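Putative lipoprotein (Bacteroides ovatus, PDB 3OQQ) is of unknown function but is a putative, probably extracellular lipoprotein that carries bound calcium ions. Local coordinates at residues F131-L139 and Y360-L370; I208-G216 and V237-S245. All coordinates share one frame; numbering follows the deposited sequence.

Contact 1 (F131-L139 and Y360-L370). With CA (calcium ion), chain C.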
ATOM      1  N   PHE A 131      -1.140   5.749  10.879  1.00 17.23           N
ATOM      2  CA  PHE A 131      -1.540   7.144  11.017  1.00 15.82           C
ATOM      3  C   PHE A 131      -1.802   7.560  12.430  1.00 20.58           C
ATOM      4  O   PHE A 131      -2.254   6.758  13.240  1.00 19.98           O
ATOM      5  CB  PHE A 131      -2.837   7.392  10.228  1.00 15.54           C
ATOM      6  CG  PHE A 131      -2.616   7.890   8.844  1.00 16.60           C
ATOM      7  CD1 PHE A 131      -2.265   9.222   8.612  1.00 19.63           C
ATOM      8  CD2 PHE A 131      -2.789   7.049   7.750  1.00 17.08           C
ATOM      9  CE1 PHE A 131      -2.081   9.691   7.312  1.00 19.73           C
ATOM     10  CE2 PHE A 131      -2.568   7.518   6.449  1.00 18.69           C
ATOM     11  CZ  PHE A 131      -2.227   8.831   6.241  1.00 16.71           C
ATOM     12  N   GLU A 132      -1.570   8.858  12.690  1.00 18.46           N
ATOM     13  CA  GLU A 132      -1.938   9.632  13.873  1.00 17.62           C
ATOM     14  C   GLU A 132      -3.224  10.369  13.481  1.00 22.15           C
ATOM     15  O   GLU A 132      -3.339  10.811  12.341  1.00 21.38           O
ATOM     16  CB  GLU A 132      -0.809  10.588  14.303  1.00 18.84           C
ATOM     17  CG  GLU A 132       0.084  10.002  15.396  1.00 13.68           C
ATOM     18  CD  GLU A 132      -0.676   9.603  16.648  1.00 27.61           C
ATOM     19  OE1 GLU A 132      -1.259  10.507  17.285  1.00 23.18           O
ATOM     20  OE2 GLU A 132      -0.716   8.395  16.983  1.00 19.49           O
ATOM     21  N   ASP A 133      -4.191  10.477  14.383  1.00 21.29           N
ATOM     22  CA  ASP A 133      -5.488  11.072  14.071  1.00 21.96           C
ATOM     23  C   ASP A 133      -5.683  12.504  14.560  1.00 27.86           C
ATOM     24  O   ASP A 133      -6.782  13.035  14.434  1.00 30.41           O
ATOM     25  CB  ASP A 133      -6.606  10.194  14.678  1.00 22.72           C
ATOM     26  CG  ASP A 133      -6.541   9.968  16.187  1.00 31.82           C
ATOM     27  OD1 ASP A 133      -5.895  10.785  16.896  1.00 30.84           O
ATOM     28  OD2 ASP A 133      -7.074   8.942  16.653  1.00 36.35           O
ATOM     29  N   GLY A 134      -4.666  13.092  15.165  1.00 24.35           N
ATOM     30  CA  GLY A 134      -4.787  14.387  15.822  1.00 22.68           C
ATOM     31  C   GLY A 134      -4.537  15.641  15.024  1.00 26.68           C
ATOM     32  O   GLY A 134      -4.789  16.728  15.555  1.00 27.84           O
ATOM     33  N   TRP A 135      -4.034  15.527  13.766  1.00 20.81           N
ATOM     34  CA  TRP A 135      -3.763  16.681  12.897  1.00 21.82           C
ATOM     35  C   TRP A 135      -4.900  17.724  13.006  1.00 27.96           C
ATOM     36  O   TRP A 135      -6.059  17.326  12.938  1.00 27.30           O
ATOM     37  CB  TRP A 135      -3.574  16.226  11.416  1.00 20.32           C
ATOM     38  CG  TRP A 135      -3.375  17.360  10.459  1.00 21.77           C
ATOM     39  CD1 TRP A 135      -2.217  18.063  10.255  1.00 25.09           C
ATOM     40  CD2 TRP A 135      -4.402  18.056   9.732  1.00 21.76           C
ATOM     41  NE1 TRP A 135      -2.448  19.111   9.384  1.00 24.79           N
ATOM     42  CE2 TRP A 135      -3.782  19.127   9.051  1.00 26.41           C
ATOM     43  CE3 TRP A 135      -5.774  17.825   9.518  1.00 23.40           C
ATOM     44  CZ2 TRP A 135      -4.500  19.998   8.214  1.00 26.73           C
ATOM     45  CZ3 TRP A 135      -6.488  18.692   8.699  1.00 25.24           C
ATOM     46  CH2 TRP A 135      -5.853  19.761   8.055  1.00 26.32           C
ATOM     47  N   PRO A 136      -4.640  19.042  13.221  1.00 26.49           N
ATOM     48  CA  PRO A 136      -3.343  19.732  13.231  1.00 26.66           C
ATOM     49  C   PRO A 136      -2.623  19.754  14.589  1.00 29.48           C
ATOM     50  O   PRO A 136      -1.658  20.489  14.716  1.00 29.26           O
ATOM     51  CB  PRO A 136      -3.728  21.147  12.771  1.00 29.02           C
ATOM     52  CG  PRO A 136      -5.072  21.349  13.358  1.00 33.31           C
ATOM     53  CD  PRO A 136      -5.753  20.015  13.266  1.00 28.02           C
ATOM     54  N   ILE A 137      -3.043  18.924  15.569  1.00 25.78           N
ATOM     55  CA  ILE A 137      -2.412  18.849  16.888  1.00 26.05           C
ATOM     56  C   ILE A 137      -1.428  17.671  16.935  1.00 30.41           C
ATOM     57  O   ILE A 137      -1.734  16.584  16.423  1.00 29.42           O
ATOM     58  CB  ILE A 137      -3.470  18.758  18.027  1.00 29.67           C
ATOM     59  CG1 ILE A 137      -4.404  19.991  18.005  1.00 30.69           C
ATOM     60  CG2 ILE A 137      -2.786  18.593  19.430  1.00 29.23           C
ATOM     61  CD1 ILE A 137      -5.654  19.827  18.809  1.00 43.99           C
ATOM     62  N   GLN A 138      -0.265  17.893  17.560  1.00 27.70           N
ATOM     63  CA  GLN A 138       0.799  16.896  17.719  1.00 28.24           C
ATOM     64  C   GLN A 138       1.745  17.273  18.840  1.00 33.49           C
ATOM     65  O   GLN A 138       1.967  18.460  19.076  1.00 34.22           O
ATOM     66  CB  GLN A 138       1.611  16.773  16.428  1.00 29.16           C
ATOM     67  CG  GLN A 138       2.090  15.347  16.136  1.00 38.49           C
ATOM     68  CD  GLN A 138       2.686  15.206  14.746  1.00 37.48           C
ATOM     69  OE1 GLN A 138       3.183  16.161  14.153  1.00 32.25           O
ATOM     70  NE2 GLN A 138       2.737  13.992  14.239  1.00 25.47           N
ATOM     71  N   LEU A 139       2.344  16.274  19.507  1.00 30.19           N
ATOM     72  CA  LEU A 139       3.353  16.554  20.526  1.00 31.80           C
ATOM     73  C   LEU A 139       4.575  17.186  19.848  1.00 36.96           C
ATOM     74  O   LEU A 139       4.854  16.841  18.695  1.00 34.15           O
ATOM     75  CB  LEU A 139       3.761  15.243  21.256  1.00 31.56           C
ATOM     76  CG  LEU A 139       2.747  14.643  22.228  1.00 36.00           C
ATOM     77  CD1 LEU A 139       3.016  13.157  22.456  1.00 35.51           C
ATOM     78  CD2 LEU A 139       2.729  15.407  23.553  1.00 38.03           C
ATOM     79  N   TYR A 360      -8.892  22.227   3.897  1.00 25.69           N
ATOM     80  CA  TYR A 360      -7.499  22.103   4.319  1.00 24.24           C
ATOM     81  C   TYR A 360      -6.866  23.466   4.401  1.00 29.65           C
ATOM     82  O   TYR A 360      -6.244  23.782   5.413  1.00 28.40           O
ATOM     83  CB  TYR A 360      -6.689  21.183   3.375  1.00 24.04           C
ATOM     84  CG  TYR A 360      -5.205  21.131   3.688  1.00 24.09           C
ATOM     85  CD1 TYR A 360      -4.694  20.209   4.601  1.00 25.28           C
ATOM     86  CD2 TYR A 360      -4.313  22.011   3.082  1.00 25.01           C
ATOM     87  CE1 TYR A 360      -3.329  20.141   4.875  1.00 24.48           C
ATOM     88  CE2 TYR A 360      -2.950  21.975   3.373  1.00 25.85           C
ATOM     89  CZ  TYR A 360      -2.462  21.034   4.271  1.00 29.47           C
ATOM     90  OH  TYR A 360      -1.126  20.984   4.572  1.00 25.39           O
ATOM     91  N   GLU A 361      -7.025  24.268   3.334  1.00 28.30           N
ATOM     92  CA  GLU A 361      -6.476  25.621   3.224  1.00 29.39           C
ATOM     93  C   GLU A 361      -7.052  26.552   4.290  1.00 35.05           C
ATOM     94  O   GLU A 361      -6.296  27.304   4.883  1.00 34.69           O
ATOM     95  CB  GLU A 361      -6.716  26.182   1.814  1.00 30.94           C
ATOM     96  CG  GLU A 361      -5.750  25.547   0.822  1.00 39.71           C
ATOM     97  CD  GLU A 361      -5.880  25.890  -0.648  1.00 56.75           C
ATOM     98  OE1 GLU A 361      -6.776  26.680  -1.015  1.00 44.24           O
ATOM     99  OE2 GLU A 361      -5.086  25.338  -1.443  1.00 54.86           O
ATOM    100  N   ALA A 362      -8.367  26.470   4.561  1.00 34.50           N
ATOM    101  CA  ALA A 362      -9.023  27.307   5.571  1.00 36.48           C
ATOM    102  C   ALA A 362      -8.536  26.971   6.989  1.00 40.75           C
ATOM    103  O   ALA A 362      -8.361  27.868   7.797  1.00 40.62           O
ATOM    104  CB  ALA A 362     -10.536  27.146   5.484  1.00 37.31           C
ATOM    105  N   LEU A 363      -8.298  25.682   7.259  1.00 37.82           N
ATOM    106  CA  LEU A 363      -7.845  25.126   8.529  1.00 37.13           C
ATOM    107  C   LEU A 363      -6.400  25.495   8.839  1.00 40.06           C
ATOM    108  O   LEU A 363      -6.101  25.891   9.975  1.00 41.27           O
ATOM    109  CB  LEU A 363      -7.978  23.596   8.470  1.00 36.44           C
ATOM    110  CG  LEU A 363      -8.320  22.881   9.756  1.00 42.54           C
ATOM    111  CD1 LEU A 363      -9.276  21.743   9.484  1.00 43.36           C
ATOM    112  CD2 LEU A 363      -7.088  22.317  10.409  1.00 45.56           C
ATOM    113  N   VAL A 364      -5.499  25.340   7.857  1.00 33.11           N
ATOM    114  CA  VAL A 364      -4.075  25.585   8.078  1.00 33.30           C
ATOM    115  C   VAL A 364      -3.717  27.100   8.066  1.00 37.30           C
ATOM    116  O   VAL A 364      -2.642  27.471   8.555  1.00 35.52           O
ATOM    117  CB  VAL A 364      -3.188  24.796   7.061  1.00 37.00           C
ATOM    118  CG1 VAL A 364      -3.450  23.290   7.121  1.00 36.03           C
ATOM    119  CG2 VAL A 364      -3.362  25.307   5.641  1.00 37.16           C
ATOM    120  N   ALA A 365      -4.600  27.953   7.488  1.00 34.87           N
ATOM    121  CA  ALA A 365      -4.363  29.387   7.264  1.00 35.36           C
ATOM    122  C   ALA A 365      -3.839  30.129   8.507  1.00 40.96           C
ATOM    123  O   ALA A 365      -2.781  30.787   8.436  1.00 40.87           O
ATOM    124  CB  ALA A 365      -5.624  30.061   6.735  1.00 35.98           C
ATOM    125  N   GLY A 366      -4.537  29.999   9.635  1.00 38.15           N
ATOM    126  CA  GLY A 366      -4.105  30.702  10.844  1.00 40.04           C
ATOM    127  C   GLY A 366      -3.148  29.976  11.773  1.00 43.98           C
ATOM    128  O   GLY A 366      -2.793  30.523  12.822  1.00 46.66           O
ATOM    129  N   ASP A 367      -2.662  28.783  11.376  1.00 37.25           N
ATOM    130  CA  ASP A 367      -1.831  27.943  12.240  1.00 35.43           C
ATOM    131  C   ASP A 367      -0.312  28.124  12.051  1.00 38.79           C
ATOM    132  O   ASP A 367       0.292  27.602  11.110  1.00 38.29           O
ATOM    133  CB  ASP A 367      -2.226  26.486  12.023  1.00 35.20           C
ATOM    134  CG  ASP A 367      -1.913  25.567  13.183  1.00 38.54           C
ATOM    135  OD1 ASP A 367      -0.910  25.827  13.902  1.00 37.43           O
ATOM    136  OD2 ASP A 367      -2.671  24.591  13.379  1.00 35.48           O
ATOM    137  N   THR A 368       0.312  28.778  13.031  1.00 36.58           N
ATOM    138  CA  THR A 368       1.734  29.090  13.050  1.00 36.11           C
ATOM    139  C   THR A 368       2.601  27.861  13.266  1.00 41.36           C
ATOM    140  O   THR A 368       3.795  27.926  12.954  1.00 43.24           O
ATOM    141  CB  THR A 368       2.035  30.138  14.120  1.00 43.23           C
ATOM    142  OG1 THR A 368       1.797  29.584  15.409  1.00 45.01           O
ATOM    143  CG2 THR A 368       1.233  31.432  13.931  1.00 39.74           C
ATOM    144  N   THR A 369       2.020  26.759  13.828  1.00 35.05           N
ATOM    145  CA  THR A 369       2.725  25.499  14.118  1.00 34.19           C
ATOM    146  C   THR A 369       2.887  24.634  12.851  1.00 35.71           C
ATOM    147  O   THR A 369       3.657  23.675  12.880  1.00 34.83           O
ATOM    148  CB  THR A 369       2.002  24.681  15.225  1.00 37.02           C
ATOM    149  OG1 THR A 369       0.809  24.075  14.700  1.00 40.11           O
ATOM    150  CG2 THR A 369       1.689  25.497  16.466  1.00 30.05           C
ATOM    151  N   LEU A 370       2.163  24.960  11.756  1.00 29.87           N
ATOM    152  CA  LEU A 370       2.211  24.159  10.528  1.00 28.45           C
ATOM    153  C   LEU A 370       3.062  24.794   9.440  1.00 35.02           C
ATOM    154  O   LEU A 370       3.036  26.009   9.276  1.00 37.54           O
ATOM    155  CB  LEU A 370       0.797  23.911   9.986  1.00 27.18           C
ATOM    156  CG  LEU A 370      -0.237  23.244  10.898  1.00 29.55           C
ATOM    157  CD1 LEU A 370      -1.618  23.325  10.259  1.00 29.14           C
ATOM    158  CD2 LEU A 370       0.131  21.763  11.207  1.00 27.87           C
TER
HETATM  159 CA    CA C 458      -2.196   8.621  18.590  1.00 20.66          CA
HETATM  160  O   HOH W   1      -3.649  10.461  19.017  1.00 21.04           O
HETATM  161  O   HOH W   2      -1.067  20.834   7.560  1.00 25.46           O
HETATM  162  O   HOH W   3       0.916  21.253  14.868  1.00 25.60           O
HETATM  163  O   HOH W   4      -2.531  23.291  15.554  1.00 37.25           O
HETATM  164  O   HOH W   5      -3.743   7.991  20.257  1.00 18.14           O
HETATM  165  O   HOH W   6      -0.624   9.351  20.276  1.00 17.06           O

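Contact 2 (I208-G216 and V237-S245)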
ATOM      1  N   ILE A 208     -14.641  -1.251 -12.775  1.00 23.04           N
ATOM      2  CA  ILE A 208     -14.305  -1.329 -11.355  1.00 21.33           C
ATOM      3  C   ILE A 208     -14.966  -2.574 -10.766  1.00 25.86           C
ATOM      4  O   ILE A 208     -16.177  -2.761 -10.937  1.00 24.01           O
ATOM      5  CB  ILE A 208     -14.790  -0.060 -10.589  1.00 23.52           C
ATOM      6  CG1 ILE A 208     -14.108   1.233 -11.078  1.00 23.48           C
ATOM      7  CG2 ILE A 208     -14.676  -0.225  -9.057  1.00 23.50           C
ATOM      8  CD1 ILE A 208     -14.836   2.484 -10.702  1.00 22.37           C
ATOM      9  N   THR A 209     -14.199  -3.376 -10.010  1.00 23.82           N
ATOM     10  CA  THR A 209     -14.743  -4.465  -9.205  1.00 23.18           C
ATOM     11  C   THR A 209     -14.394  -4.083  -7.781  1.00 24.91           C
ATOM     12  O   THR A 209     -13.235  -3.800  -7.513  1.00 24.71           O
ATOM     13  CB  THR A 209     -14.269  -5.840  -9.649  1.00 28.64           C
ATOM     14  OG1 THR A 209     -14.893  -6.142 -10.893  1.00 27.98           O
ATOM     15  CG2 THR A 209     -14.614  -6.940  -8.628  1.00 23.50           C
ATOM     16  N   ALA A 210     -15.395  -3.973  -6.890  1.00 21.47           N
ATOM     17  CA  ALA A 210     -15.111  -3.580  -5.509  1.00 19.60           C
ATOM     18  C   ALA A 210     -15.749  -4.576  -4.564  1.00 22.33           C
ATOM     19  O   ALA A 210     -16.916  -4.912  -4.752  1.00 20.73           O
ATOM     20  CB  ALA A 210     -15.615  -2.166  -5.243  1.00 20.16           C
ATOM     21  N   SER A 211     -14.974  -5.064  -3.571  1.00 19.09           N
ATOM     22  CA  SER A 211     -15.413  -6.055  -2.578  1.00 17.90           C
ATOM     23  C   SER A 211     -15.031  -5.693  -1.166  1.00 20.52           C
ATOM     24  O   SER A 211     -13.957  -5.132  -0.910  1.00 19.14           O
ATOM     25  CB  SER A 211     -14.807  -7.432  -2.873  1.00 21.49           C
ATOM     26  OG  SER A 211     -14.880  -7.803  -4.240  1.00 27.03           O
ATOM     27  N   LEU A 212     -15.930  -6.024  -0.246  1.00 17.59           N
ATOM     28  CA  LEU A 212     -15.740  -5.958   1.203  1.00 16.10           C
ATOM     29  C   LEU A 212     -15.623  -7.382   1.633  1.00 22.02           C
ATOM     30  O   LEU A 212     -16.460  -8.202   1.235  1.00 23.95           O
ATOM     31  CB  LEU A 212     -16.897  -5.248   1.890  1.00 15.26           C
ATOM     32  CG  LEU A 212     -16.877  -3.726   1.757  1.00 19.35           C
ATOM     33  CD1 LEU A 212     -18.205  -3.128   2.228  1.00 18.34           C
ATOM     34  CD2 LEU A 212     -15.666  -3.133   2.493  1.00 19.04           C
ATOM     35  N   ILE A 213     -14.550  -7.716   2.338  1.00 17.87           N
ATOM     36  CA  ILE A 213     -14.196  -9.102   2.675  1.00 17.59           C
ATOM     37  C   ILE A 213     -13.641  -9.189   4.089  1.00 23.46           C
ATOM     38  O   ILE A 213     -12.999  -8.244   4.547  1.00 24.12           O
ATOM     39  CB  ILE A 213     -13.086  -9.608   1.640  1.00 19.86           C
ATOM     40  CG1 ILE A 213     -13.531  -9.618   0.176  1.00 19.63           C
ATOM     41  CG2 ILE A 213     -12.477 -10.986   1.997  1.00 20.23           C
ATOM     42  CD1 ILE A 213     -12.324  -9.649  -0.783  1.00 22.22           C
ATOM     43  N   LEU A 214     -13.835 -10.344   4.753  1.00 21.61           N
ATOM     44  CA  LEU A 214     -13.199 -10.697   6.032  1.00 21.19           C
ATOM     45  C   LEU A 214     -12.061 -11.644   5.681  1.00 24.64           C
ATOM     46  O   LEU A 214     -12.298 -12.730   5.134  1.00 21.87           O
ATOM     47  CB  LEU A 214     -14.179 -11.293   7.058  1.00 21.24           C
ATOM     48  CG  LEU A 214     -15.236 -10.321   7.613  1.00 24.06           C
ATOM     49  CD1 LEU A 214     -16.042 -11.002   8.738  1.00 24.63           C
ATOM     50  CD2 LEU A 214     -14.585  -9.000   8.143  1.00 21.78           C
ATOM     51  N   LYS A 215     -10.818 -11.171   5.873  1.00 22.93           N
ATOM     52  CA  LYS A 215      -9.606 -11.891   5.498  1.00 24.53           C
ATOM     53  C   LYS A 215      -9.076 -12.778   6.651  1.00 30.58           C
ATOM     54  O   LYS A 215      -8.440 -12.286   7.577  1.00 32.37           O
ATOM     55  CB  LYS A 215      -8.538 -10.891   5.018  1.00 26.02           C
ATOM     56  CG  LYS A 215      -7.185 -11.509   4.646  1.00 34.92           C
ATOM     57  CD  LYS A 215      -6.052 -10.535   5.028  1.00 35.14           C
ATOM     58  CE  LYS A 215      -4.675 -11.129   4.866  1.00 42.43           C
ATOM     59  NZ  LYS A 215      -3.615 -10.160   5.266  1.00 49.12           N
ATOM     60  N   GLY A 216      -9.342 -14.074   6.563  1.00 27.26           N
ATOM     61  CA  GLY A 216      -8.887 -15.058   7.536  1.00 28.25           C
ATOM     62  C   GLY A 216      -7.383 -15.250   7.481  1.00 38.81           C
ATOM     63  O   GLY A 216      -6.773 -15.199   6.403  1.00 38.52           O
ATOM     64  N   VAL A 237     -20.007  -0.082  -2.474  1.00 24.38           N
ATOM     65  CA  VAL A 237     -20.463  -1.389  -1.988  1.00 25.18           C
ATOM     66  C   VAL A 237     -20.463  -1.323  -0.446  1.00 27.56           C
ATOM     67  O   VAL A 237     -19.581  -0.702   0.162  1.00 26.81           O
ATOM     68  CB  VAL A 237     -19.748  -2.652  -2.563  1.00 28.43           C
ATOM     69  CG1 VAL A 237     -19.861  -2.707  -4.081  1.00 28.80           C
ATOM     70  CG2 VAL A 237     -18.309  -2.770  -2.127  1.00 27.10           C
ATOM     71  N   GLU A 238     -21.507  -1.861   0.163  1.00 21.88           N
ATOM     72  CA  GLU A 238     -21.619  -1.782   1.611  1.00 21.49           C
ATOM     73  C   GLU A 238     -22.334  -2.984   2.228  1.00 25.43           C
ATOM     74  O   GLU A 238     -23.217  -3.602   1.615  1.00 22.82           O
ATOM     75  CB  GLU A 238     -22.360  -0.489   2.029  1.00 22.54           C
ATOM     76  CG  GLU A 238     -23.720  -0.296   1.377  1.00 30.70           C
ATOM     77  CD  GLU A 238     -24.562   0.864   1.865  1.00 41.59           C
ATOM     78  OE1 GLU A 238     -24.095   2.017   1.769  1.00 44.79           O
ATOM     79  OE2 GLU A 238     -25.722   0.629   2.273  1.00 55.91           O
ATOM     80  N   ASN A 239     -21.976  -3.262   3.473  1.00 22.77           N
ATOM     81  CA  ASN A 239     -22.661  -4.234   4.310  1.00 23.93           C
ATOM     82  C   ASN A 239     -22.745  -3.566   5.653  1.00 27.40           C
ATOM     83  O   ASN A 239     -21.718  -3.377   6.302  1.00 24.65           O
ATOM     84  CB  ASN A 239     -21.955  -5.589   4.350  1.00 23.97           C
ATOM     85  CG  ASN A 239     -22.674  -6.645   5.160  1.00 27.82           C
ATOM     86  OD1 ASN A 239     -23.414  -6.355   6.111  1.00 19.46           O
ATOM     87  ND2 ASN A 239     -22.470  -7.910   4.801  1.00 16.77           N
ATOM     88  N   LYS A 240     -23.949  -3.137   6.029  1.00 25.02           N
ATOM     89  CA  LYS A 240     -24.167  -2.401   7.271  1.00 25.51           C
ATOM     90  C   LYS A 240     -24.767  -3.286   8.381  1.00 28.44           C
ATOM     91  O   LYS A 240     -25.301  -2.767   9.368  1.00 28.48           O
ATOM     92  CB  LYS A 240     -25.053  -1.183   6.991  1.00 28.59           C
ATOM     93  CG  LYS A 240     -24.343  -0.157   6.091  1.00 34.93           C
ATOM     94  CD  LYS A 240     -25.271   0.986   5.725  1.00 44.07           C
ATOM     95  CE  LYS A 240     -24.766   2.304   6.246  1.00 52.45           C
ATOM     96  NZ  LYS A 240     -25.371   3.445   5.497  1.00 67.79           N
ATOM     97  N   ASN A 241     -24.603  -4.610   8.267  1.00 23.07           N
ATOM     98  CA  ASN A 241     -25.184  -5.497   9.260  1.00 23.27           C
ATOM     99  C   ASN A 241     -24.354  -6.766   9.437  1.00 26.05           C
ATOM    100  O   ASN A 241     -24.909  -7.859   9.574  1.00 27.60           O
ATOM    101  CB  ASN A 241     -26.628  -5.830   8.833  1.00 23.70           C
ATOM    102  CG  ASN A 241     -27.488  -6.427   9.914  1.00 40.22           C
ATOM    103  OD1 ASN A 241     -27.483  -5.967  11.048  1.00 32.56           O
ATOM    104  ND2 ASN A 241     -28.283  -7.446   9.568  1.00 33.50           N
ATOM    105  N   TRP A 242     -23.017  -6.632   9.480  1.00 21.70           N
ATOM    106  CA  TRP A 242     -22.158  -7.801   9.593  1.00 20.97           C
ATOM    107  C   TRP A 242     -21.534  -7.932  10.973  1.00 26.81           C
ATOM    108  O   TRP A 242     -21.444  -6.971  11.745  1.00 25.26           O
ATOM    109  CB  TRP A 242     -21.065  -7.797   8.508  1.00 19.30           C
ATOM    110  CG  TRP A 242     -20.034  -6.701   8.650  1.00 19.43           C
ATOM    111  CD1 TRP A 242     -20.092  -5.447   8.106  1.00 21.75           C
ATOM    112  CD2 TRP A 242     -18.782  -6.773   9.366  1.00 18.39           C
ATOM    113  NE1 TRP A 242     -18.966  -4.725   8.464  1.00 20.56           N
ATOM    114  CE2 TRP A 242     -18.138  -5.523   9.213  1.00 21.11           C
ATOM    115  CE3 TRP A 242     -18.131  -7.784  10.106  1.00 19.69           C
ATOM    116  CZ2 TRP A 242     -16.891  -5.245   9.795  1.00 19.58           C
ATOM    117  CZ3 TRP A 242     -16.905  -7.508  10.688  1.00 20.40           C
ATOM    118  CH2 TRP A 242     -16.305  -6.242  10.552  1.00 20.45           C
ATOM    119  N   ASN A 243     -21.087  -9.150  11.265  1.00 25.11           N
ATOM    120  CA  ASN A 243     -20.393  -9.494  12.490  1.00 24.42           C
ATOM    121  C   ASN A 243     -19.389 -10.557  12.181  1.00 26.68           C
ATOM    122  O   ASN A 243     -19.550 -11.298  11.205  1.00 25.51           O
ATOM    123  CB  ASN A 243     -21.363  -9.968  13.584  1.00 25.76           C
ATOM    124  CG  ASN A 243     -22.143  -8.873  14.259  1.00 30.31           C
ATOM    125  OD1 ASN A 243     -23.296  -8.629  13.932  1.00 31.43           O
ATOM    126  ND2 ASN A 243     -21.520  -8.150  15.178  1.00 18.64           N
ATOM    127  N   TRP A 244     -18.305 -10.602  12.970  1.00 23.95           N
ATOM    128  CA  TRP A 244     -17.336 -11.686  12.874  1.00 22.74           C
ATOM    129  C   TRP A 244     -18.041 -12.928  13.398  1.00 29.94           C
ATOM    130  O   TRP A 244     -18.985 -12.790  14.187  1.00 29.44           O
ATOM    131  CB  TRP A 244     -16.091 -11.379  13.733  1.00 20.73           C
ATOM    132  CG  TRP A 244     -15.060 -10.503  13.072  1.00 20.10           C
ATOM    133  CD1 TRP A 244     -14.177 -10.864  12.096  1.00 22.25           C
ATOM    134  CD2 TRP A 244     -14.785  -9.125  13.379  1.00 19.57           C
ATOM    135  NE1 TRP A 244     -13.373  -9.795  11.763  1.00 21.35           N
ATOM    136  CE2 TRP A 244     -13.704  -8.723  12.560  1.00 23.02           C
ATOM    137  CE3 TRP A 244     -15.313  -8.206  14.308  1.00 21.15           C
ATOM    138  CZ2 TRP A 244     -13.186  -7.420  12.591  1.00 22.23           C
ATOM    139  CZ3 TRP A 244     -14.781  -6.917  14.352  1.00 22.38           C
ATOM    140  CH2 TRP A 244     -13.728  -6.539  13.509  1.00 22.17           C
ATOM    141  N   SER A 245     -17.623 -14.125  12.976  1.00 29.33           N
ATOM    142  CA  SER A 245     -18.138 -15.357  13.565  1.00 30.99           C
ATOM    143  C   SER A 245     -17.732 -15.333  15.038  1.00 35.25           C
ATOM    144  O   SER A 245     -16.638 -14.863  15.332  1.00 34.29           O
ATOM    145  CB  SER A 245     -17.531 -16.582  12.880  1.00 35.51           C
ATOM    146  OG  SER A 245     -17.967 -16.694  11.539  1.00 51.80           O
TER

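Contact 1 (F131-L139 and Y360-L370)
Pro-136 and Leu-370 bring the backbones closest, CA to CA 7.6 Å, where loop 131-139 meets helix 357-364 and the two type I turns, Val-364 to Asp-367 and Asp-367 to Leu-370, that carry the chain on. Pro-136 follows a cis peptide bond, and its CB lies over the rim of one face of the Trp-135 indole. Trp-135 has CG anti to the backbone N (chi1 177°), and the far end of its ring reaches the helix. Its six-membered ring is nearly parallel to the Tyr-360 ring, with planes at 5°. The rings are slid apart and barely overlap; Trp-135 CZ2 and Tyr-360 CE1 are closest at 3.5 Å. Val-364 CG1 sits at the indole edge, 3.6 Å from Trp-135 CZ2, and over the rim of a Tyr-360 face. Leu-363 CD2 touches both Trp-135 CH2 and Pro-136 CG, each at 3.7 Å. Leu-370 CD1 is 3.9 Å from Pro-136 CB, and its CD2 approaches Trp-135 NE1.

The polar links run through water. One water in the indole plane accepts from Trp-135 NE1 at 2.9 Å and bonds to Tyr-360 OH, also held by Tyr-376 N. Two more waters tie Pro-136 O to Thr-369 OG1 and Asp-367 OD2. Asp-367 OD1 accepts from Thr-369 OG1 and N on one carboxylate face, the latter bond making an Asx turn. Glu-132 binds calcium through both oxygens.

The contact joins the loop between strands 122-131 and 150-161 to helix 357-364 and the turns that lead on from it. Strand 343-346 packs against Trp-135 through Ile-345.

Contact 2 (I208-G216 and V237-S245)
Leu-214 pushes both of its methyl groups against two tryptophans set edge against face. Trp-242 CZ3 stands over the centre of one face of the Trp-244 ring. In return Trp-244 CE2 lies in plane at the Trp-242 edge, where Asn-239 O also sits. Leu-214 CD2 is 3.8 Å from Trp-242 CZ3, and its CD1 is 3.8 Å from Trp-244 CD1. An alanine in place of Leu-214 is likely to open a gap beside both indoles and take away the methyls that fill the angle between them. Trp-244 NE1 is bonded to Pro-297 O.

Nearer the start of the strand, Leu-212 CD1 lies 3.5 Å from Val-237 O. Val-237 CG2 lies 3.7 Å from Ala-210 O and 4.2 Å from Ala-210 CB and Leu-212 CG. Asn-239 OD1 accepts from Asn-241 N, an Asx turn at the corner of the chain; its ND2 donates to Leu-224 O on strand 221-230. Asn-241 and Trp-242 form a classic beta bulge opposite Arg-253.

The axes of strands 208-215 and 237-239 come within 7.0 Å and run nearly parallel, 20° apart, in different sheets packed face to face. Strand 205-215 pairs with 221-230 and 298-307, while 234-242 pairs with 253-263, whose Leu-257 and Ala-255 meet Ala-210 and Leu-212.

Contact 2 is the buried one, made by apolar side chains between the facing sheets. Contact 1 is only partly buried; its centre is about 24 Å from the centre of the chain, against about 19 Å for contact 2. It joins a loop to a helix and the turns that follow from it. Its apolar patch is bordered by bridging waters, and the same loop binds a calcium ion through Glu-132, away from the packed patch. Each contact relies on tryptophan, but one indole lies alongside a tyrosine while the others meet edge against face. The two share no strand or helix. Their centres are 33 Å apart. Contact 1 joins parts distant in sequence; contact 2 lies between them along the chain.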